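Local coordinates for protein disulphide isomerase (Xylella fastidiosa, PDB 3FK8) that belongs to the thioredoxin family and probably acts as a disulphide isomerase, as its name and fold suggest, at residues A[95-100]-A[104-109]; A[111-116]-A[125-130]. One frame throughout, in Å; residues are numbered along the deposited sequence.

Contact 1: A[95-100]-A[104-109]; sequences VVVVNS and VRYTTK. With FMT (formic acid), chain E.
With chi1 at 49°, Thr108 sets OG1 between its own backbone N and carbonyl carbon, and there the hydroxyl oxygen accepts the N-H of Val95 (N to OG1 3.0 Å, 161° at the hydrogen). Thr108 CG2, beside its backbone N, meets Val95 CG2 at 3.7 Å, while the backbone N of Thr108 donates back to Val95 O. A side chain thus stands in for the backbone carbonyl at this end of the ladder. Further along, Val97 N reaches Tyr106 O at 2.8 Å, and Val97 CG2 lies at the edge of the tyrosine ring, near its plane, 4.2 Å from CD2. This is the C-terminal beta hairpin of the thioredoxin fold, with strand 104-107 at the margin of the sheet, and it carries a classic beta bulge: Arg105 and Tyr106 both face Val97. Val97 O accepts Arg105 N at 2.8 Å and, weakly, Tyr106 N at 3.3 Å. On the other face of the sheet Val96 lies alongside Thr107, pointing the same way, and its CG1 touches Val104 CG2 at 3.9 Å. The extended Arg105 chain passes Asn99. Arg105 NH1 donates to Ile131 O on helix 121-132 and weakly to O1 of a formic acid molecule, probably left from the crystallisation liquor, which sits at the edge of the guanidinium, in its plane.

Contact 2: A[111-116]-A[125-130]; sequences GELANA and YDFFAK
The C-terminal helix of the thioredoxin fold, 121-132, packs here against the loop that follows the last strand of the sheet. That loop folds into two type I beta turns, Gly111 to Ala114 and Leu113 to Ala116. The first is closed by Ala114 N on Gly111 O and the second, weakly, by Ala116 N on Leu113 O, and Leu113, which belongs to both, sends its side chain at the helix. Leu113 and Phe127 come at each other from opposite directions. Leu113 CD2 sits over the middle of the Phe127 ring, 3.9 Å from the centroid and only 7° off the ring normal, a CH-pi contact onto the face. The other methyl, CD1, reaches farther round: it lies 3.9 Å from Phe127 CE2 and 4.1 Å from Phe128 CZ, so the leucine fork touches two successive aromatic residues of the helix. With CG anti to its backbone N (chi1 178°), Phe127 is carried out toward the loop; Phe128, with CG anti to its carbonyl carbon (chi1 -70°), points across the line of approach, and its ring end comes nearer and meets Leu113 CD1 obliquely through CZ. Those two rings also meet within the helix, Phe127 CD2 standing 3.6 Å above the centre of the Phe128 ring. The contact is apolar throughout, with no hydrogen bond across it. Leu113 is further covered by Pro93 and Met119, and Phe128 runs on to Leu47 and Leu51 of helix 42-51 and Leu59 and Ile60 of helix 54-63. Glu112 joins through its aliphatic base: its carboxylate turns back to Gly110, where OE1 accepts the backbone N, and CB rests 3.9 Å from Phe127 CE1.

In the fold
The two contacts follow in series along the chain, contact 1 (95-100 with 104-109) closing before contact 2 (111-116 with 125-130) opens, with centres about 13 Å apart. Contact 1 joins the outermost strand 104-107 to its inner neighbour 94-98; contact 2 holds helix 121-132, which covers the face of the sheet bearing Val97 and Tyr106, against the loop before it. They touch directly: Thr108 CG2 lies 3.7 Å from Phe127 CZ, and Val95 CG1 3.8 Å from Leu113 CD1, while Tyr106 packs on both Phe127 and Glu112. Phe127 is therefore shared between loop and hairpin. Together they make up the C-terminal part of a thioredoxin fold whose Cys41 and Cys44, a CxxC pair at a helix start, are consistent with redox activity.

Contact 1: A[95-100]-A[104-109]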
loop_
_atom_site.group_PDB
_atom_site.type_symbol
_atom_site.label_atom_id
_atom_site.label_comp_id
_atom_site.label_asym_id
_atom_site.label_seq_id
_atom_site.Cartn_x
_atom_site.Cartn_y
_atom_site.Cartn_z
ATOM N N VAL A 95 -0.878 1.532 -4.898
ATOM C CA VAL A 95 -0.832 2.305 -3.667
ATOM C C VAL A 95 -1.608 3.616 -3.791
ATOM O O VAL A 95 -1.757 4.165 -4.895
ATOM C CB VAL A 95 0.596 2.518 -3.076
ATOM C CG1 VAL A 95 1.393 1.144 -2.822
ATOM C CG2 VAL A 95 1.369 3.294 -3.984
ATOM N N VAL A 96 -2.097 4.064 -2.644
ATOM C CA VAL A 96 -2.671 5.403 -2.484
ATOM C C VAL A 96 -1.922 6.055 -1.330
ATOM O O VAL A 96 -1.745 5.440 -0.292
ATOM C CB VAL A 96 -4.194 5.356 -2.169
ATOM C CG1 VAL A 96 -4.782 6.756 -1.992
ATOM C CG2 VAL A 96 -4.917 4.605 -3.228
ATOM N N VAL A 97 -1.517 7.315 -1.500
ATOM C CA VAL A 97 -0.932 8.086 -0.404
ATOM C C VAL A 97 -2.035 9.082 -0.019
ATOM O O VAL A 97 -2.518 9.844 -0.867
ATOM C CB VAL A 97 0.327 8.872 -0.885
ATOM C CG1 VAL A 97 0.865 9.809 0.211
ATOM C CG2 VAL A 97 1.403 7.902 -1.393
ATOM N N VAL A 98 -2.453 9.055 1.237
ATOM C CA VAL A 98 -3.456 9.992 1.727
ATOM C C VAL A 98 -2.727 10.936 2.683
ATOM O O VAL A 98 -2.032 10.483 3.610
ATOM C CB VAL A 98 -4.583 9.224 2.479
ATOM C CG1 VAL A 98 -5.744 10.144 2.908
ATOM C CG2 VAL A 98 -5.095 8.080 1.572
ATOM N N ASN A 99 -2.917 12.235 2.519
ATOM C CA ASN A 99 -2.275 13.205 3.408
ATOM C C ASN A 99 -2.894 13.144 4.777
ATOM O O ASN A 99 -3.925 12.517 5.012
ATOM C CB ASN A 99 -2.409 14.623 2.850
ATOM C CG ASN A 99 -1.512 14.857 1.677
ATOM O OD1 ASN A 99 -0.415 14.278 1.564
ATOM N ND2 ASN A 99 -1.967 15.699 0.779
ATOM N N SER A 100 -2.221 13.839 5.698
ATOM C CA SER A 100 -2.598 13.803 7.104
ATOM C C SER A 100 -3.985 14.391 7.347
ATOM O O SER A 100 -4.585 14.143 8.378
ATOM C CB SER A 100 -1.525 14.507 7.956
ATOM O OG SER A 100 -1.315 15.847 7.503
ATOM N N VAL A 104 -6.670 12.331 -0.508
ATOM C CA VAL A 104 -5.686 11.626 -1.346
ATOM C C VAL A 104 -4.666 12.611 -1.945
ATOM O O VAL A 104 -5.070 13.676 -2.447
ATOM C CB VAL A 104 -6.435 10.942 -2.513
ATOM C CG1 VAL A 104 -5.430 10.466 -3.577
ATOM C CG2 VAL A 104 -7.256 9.770 -1.993
ATOM N N ARG A 105 -3.392 12.251 -1.918
ATOM C CA ARG A 105 -2.333 12.983 -2.622
ATOM C C ARG A 105 -1.954 12.338 -3.918
ATOM O O ARG A 105 -1.722 13.037 -4.919
ATOM C CB ARG A 105 -1.051 13.063 -1.779
ATOM C CG ARG A 105 0.119 13.715 -2.531
ATOM C CD ARG A 105 1.410 13.749 -1.752
ATOM N NE ARG A 105 2.482 14.253 -2.608
ATOM C CZ ARG A 105 3.785 14.032 -2.411
ATOM N NH1 ARG A 105 4.199 13.312 -1.379
ATOM N NH2 ARG A 105 4.661 14.528 -3.269
ATOM N N TYR A 106 -1.799 11.014 -3.919
ATOM C CA TYR A 106 -1.219 10.326 -5.057
ATOM C C TYR A 106 -1.790 8.929 -5.100
ATOM O O TYR A 106 -2.011 8.332 -4.056
ATOM C CB TYR A 106 0.308 10.275 -4.923
ATOM C CG TYR A 106 1.011 9.394 -5.960
ATOM C CD1 TYR A 106 0.998 9.699 -7.342
ATOM C CD2 TYR A 106 1.662 8.242 -5.558
ATOM C CE1 TYR A 106 1.658 8.873 -8.279
ATOM C CE2 TYR A 106 2.306 7.423 -6.492
ATOM C CZ TYR A 106 2.302 7.721 -7.820
ATOM O OH TYR A 106 2.974 6.858 -8.676
ATOM N N THR A 107 -2.045 8.438 -6.298
ATOM C CA THR A 107 -2.453 7.075 -6.517
ATOM C C THR A 107 -1.606 6.509 -7.687
ATOM O O THR A 107 -1.283 7.233 -8.636
ATOM C CB THR A 107 -3.983 7.048 -6.827
ATOM O OG1 THR A 107 -4.756 7.464 -5.678
ATOM C CG2 THR A 107 -4.423 5.702 -7.230
ATOM N N THR A 108 -1.314 5.225 -7.677
ATOM C CA THR A 108 -0.655 4.615 -8.853
ATOM C C THR A 108 -1.725 4.320 -9.860
ATOM O O THR A 108 -2.532 3.489 -9.615
ATOM C CB THR A 108 0.115 3.390 -8.479
ATOM O OG1 THR A 108 -0.717 2.530 -7.684
ATOM C CG2 THR A 108 1.335 3.795 -7.646
ATOM N N LYS A 109 -1.751 5.046 -10.979
ATOM C CA LYS A 109 -2.771 4.871 -11.995
ATOM C C LYS A 109 -2.215 4.287 -13.295
ATOM O O LYS A 109 -2.909 4.300 -14.300
ATOM C CB LYS A 109 -3.472 6.215 -12.253
ATOM C CG LYS A 109 -4.400 6.578 -11.120
ATOM C CD LYS A 109 -5.334 5.413 -10.804
ATOM C CE LYS A 109 -6.546 5.442 -11.733
ATOM N NZ LYS A 109 -7.363 4.203 -11.632
HETATM C C FMT E . 2.588 13.596 1.521
HETATM O O1 FMT E . 3.036 12.462 1.285
HETATM O O2 FMT E . 1.742 13.888 2.386
#

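Contact 2: A[111-116]-A[125-130]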
loop_
_atom_site.group_PDB
_atom_site.type_symbol
_atom_site.label_atom_id
_atom_site.label_comp_id
_atom_site.label_asym_id
_atom_site.label_seq_id
_atom_site.Cartn_x
_atom_site.Cartn_y
_atom_site.Cartn_z
ATOM N N GLY A 111 -0.045 1.359 -13.210
ATOM C CA GLY A 111 0.571 0.077 -12.941
ATOM C C GLY A 111 2.036 0.239 -12.589
ATOM O O GLY A 111 2.839 -0.665 -12.816
ATOM N N GLU A 112 2.363 1.361 -11.925
ATOM C CA GLU A 112 3.749 1.675 -11.517
ATOM C C GLU A 112 4.430 0.545 -10.745
ATOM O O GLU A 112 5.632 0.333 -10.876
ATOM C CB GLU A 112 3.782 2.940 -10.654
ATOM C CG GLU A 112 3.587 4.224 -11.427
ATOM C CD GLU A 112 2.131 4.678 -11.551
ATOM O OE1 GLU A 112 1.195 3.843 -11.491
ATOM O OE2 GLU A 112 1.928 5.891 -11.836
ATOM N N LEU A 113 3.663 -0.170 -9.910
ATOM C CA LEU A 113 4.213 -1.270 -9.098
ATOM C C LEU A 113 3.724 -2.636 -9.565
ATOM O O LEU A 113 4.015 -3.629 -8.903
ATOM C CB LEU A 113 3.889 -1.062 -7.600
ATOM C CG LEU A 113 4.455 0.239 -7.043
ATOM C CD1 LEU A 113 3.927 0.406 -5.618
ATOM C CD2 LEU A 113 5.991 0.262 -7.059
ATOM N N ALA A 114 3.077 -2.698 -10.726
ATOM C CA ALA A 114 2.462 -3.964 -11.124
ATOM C C ALA A 114 3.492 -5.037 -11.536
ATOM O O ALA A 114 3.136 -6.204 -11.664
ATOM C CB ALA A 114 1.415 -3.727 -12.181
ATOM N N ASN A 115 4.745 -4.625 -11.758
ATOM C CA ASN A 115 5.836 -5.579 -11.997
ATOM C C ASN A 115 6.837 -5.575 -10.864
ATOM O O ASN A 115 8.032 -5.783 -11.097
ATOM C CB ASN A 115 6.454 -5.348 -13.378
ATOM C CG ASN A 115 5.542 -5.908 -14.452
ATOM O OD1 ASN A 115 5.508 -7.123 -14.678
ATOM N ND2 ASN A 115 4.745 -5.030 -15.079
ATOM N N ALA A 116 6.361 -5.379 -9.624
ATOM C CA ALA A 116 7.288 -5.286 -8.478
ATOM C C ALA A 116 8.178 -6.527 -8.322
ATOM O O ALA A 116 9.277 -6.402 -7.794
ATOM C CB ALA A 116 6.512 -5.023 -7.193
ATOM N N TYR A 125 12.876 1.220 -3.027
ATOM C CA TYR A 125 13.256 2.309 -2.161
ATOM C C TYR A 125 13.050 3.657 -2.856
ATOM O O TYR A 125 12.426 4.561 -2.286
ATOM C CB TYR A 125 14.717 2.142 -1.710
ATOM C CG TYR A 125 15.158 3.299 -0.833
ATOM C CD1 TYR A 125 14.957 3.262 0.545
ATOM C CD2 TYR A 125 15.717 4.462 -1.392
ATOM C CE1 TYR A 125 15.350 4.348 1.369
ATOM C CE2 TYR A 125 16.095 5.532 -0.607
ATOM C CZ TYR A 125 15.901 5.479 0.778
ATOM O OH TYR A 125 16.289 6.533 1.584
ATOM N N ASP A 126 13.534 3.781 -4.092
ATOM C CA ASP A 126 13.494 5.078 -4.774
ATOM C C ASP A 126 12.032 5.504 -4.987
ATOM O O ASP A 126 11.693 6.706 -4.916
ATOM C CB ASP A 126 14.216 5.028 -6.112
ATOM C CG ASP A 126 15.727 4.981 -5.973
ATOM O OD1 ASP A 126 16.242 5.235 -4.865
ATOM O OD2 ASP A 126 16.350 4.643 -6.987
ATOM N N PHE A 127 11.171 4.542 -5.320
ATOM C CA PHE A 127 9.760 4.852 -5.562
ATOM C C PHE A 127 9.154 5.502 -4.305
ATOM O O PHE A 127 8.490 6.553 -4.369
ATOM C CB PHE A 127 9.004 3.565 -5.920
ATOM C CG PHE A 127 7.532 3.806 -6.130
ATOM C CD1 PHE A 127 7.061 4.114 -7.390
ATOM C CD2 PHE A 127 6.646 3.760 -5.058
ATOM C CE1 PHE A 127 5.697 4.389 -7.588
ATOM C CE2 PHE A 127 5.263 4.029 -5.246
ATOM C CZ PHE A 127 4.820 4.325 -6.486
ATOM N N PHE A 128 9.333 4.886 -3.148
ATOM C CA PHE A 128 8.744 5.417 -1.929
ATOM C C PHE A 128 9.463 6.656 -1.402
ATOM O O PHE A 128 8.846 7.594 -0.912
ATOM C CB PHE A 128 8.620 4.293 -0.869
ATOM C CG PHE A 128 7.575 3.276 -1.234
ATOM C CD1 PHE A 128 6.207 3.579 -0.999
ATOM C CD2 PHE A 128 7.879 2.115 -1.913
ATOM C CE1 PHE A 128 5.214 2.691 -1.374
ATOM C CE2 PHE A 128 6.887 1.252 -2.322
ATOM C CZ PHE A 128 5.550 1.537 -2.060
ATOM N N ALA A 129 10.775 6.707 -1.616
ATOM C CA ALA A 129 11.568 7.880 -1.218
ATOM C C ALA A 129 11.107 9.125 -1.973
ATOM O O ALA A 129 11.044 10.217 -1.371
ATOM C CB ALA A 129 13.062 7.634 -1.443
ATOM N N LYS A 130 10.796 9.012 -3.271
ATOM C CA LYS A 130 10.309 10.149 -4.050
ATOM C C LYS A 130 9.074 10.760 -3.410
ATOM O O LYS A 130 8.917 11.985 -3.406
ATOM C CB LYS A 130 10.022 9.744 -5.491
ATOM C CG LYS A 130 9.788 10.917 -6.432
ATOM C CD LYS A 130 10.714 10.821 -7.614
ATOM C CE LYS A 130 10.394 9.585 -8.437
ATOM N NZ LYS A 130 10.617 8.302 -7.705
#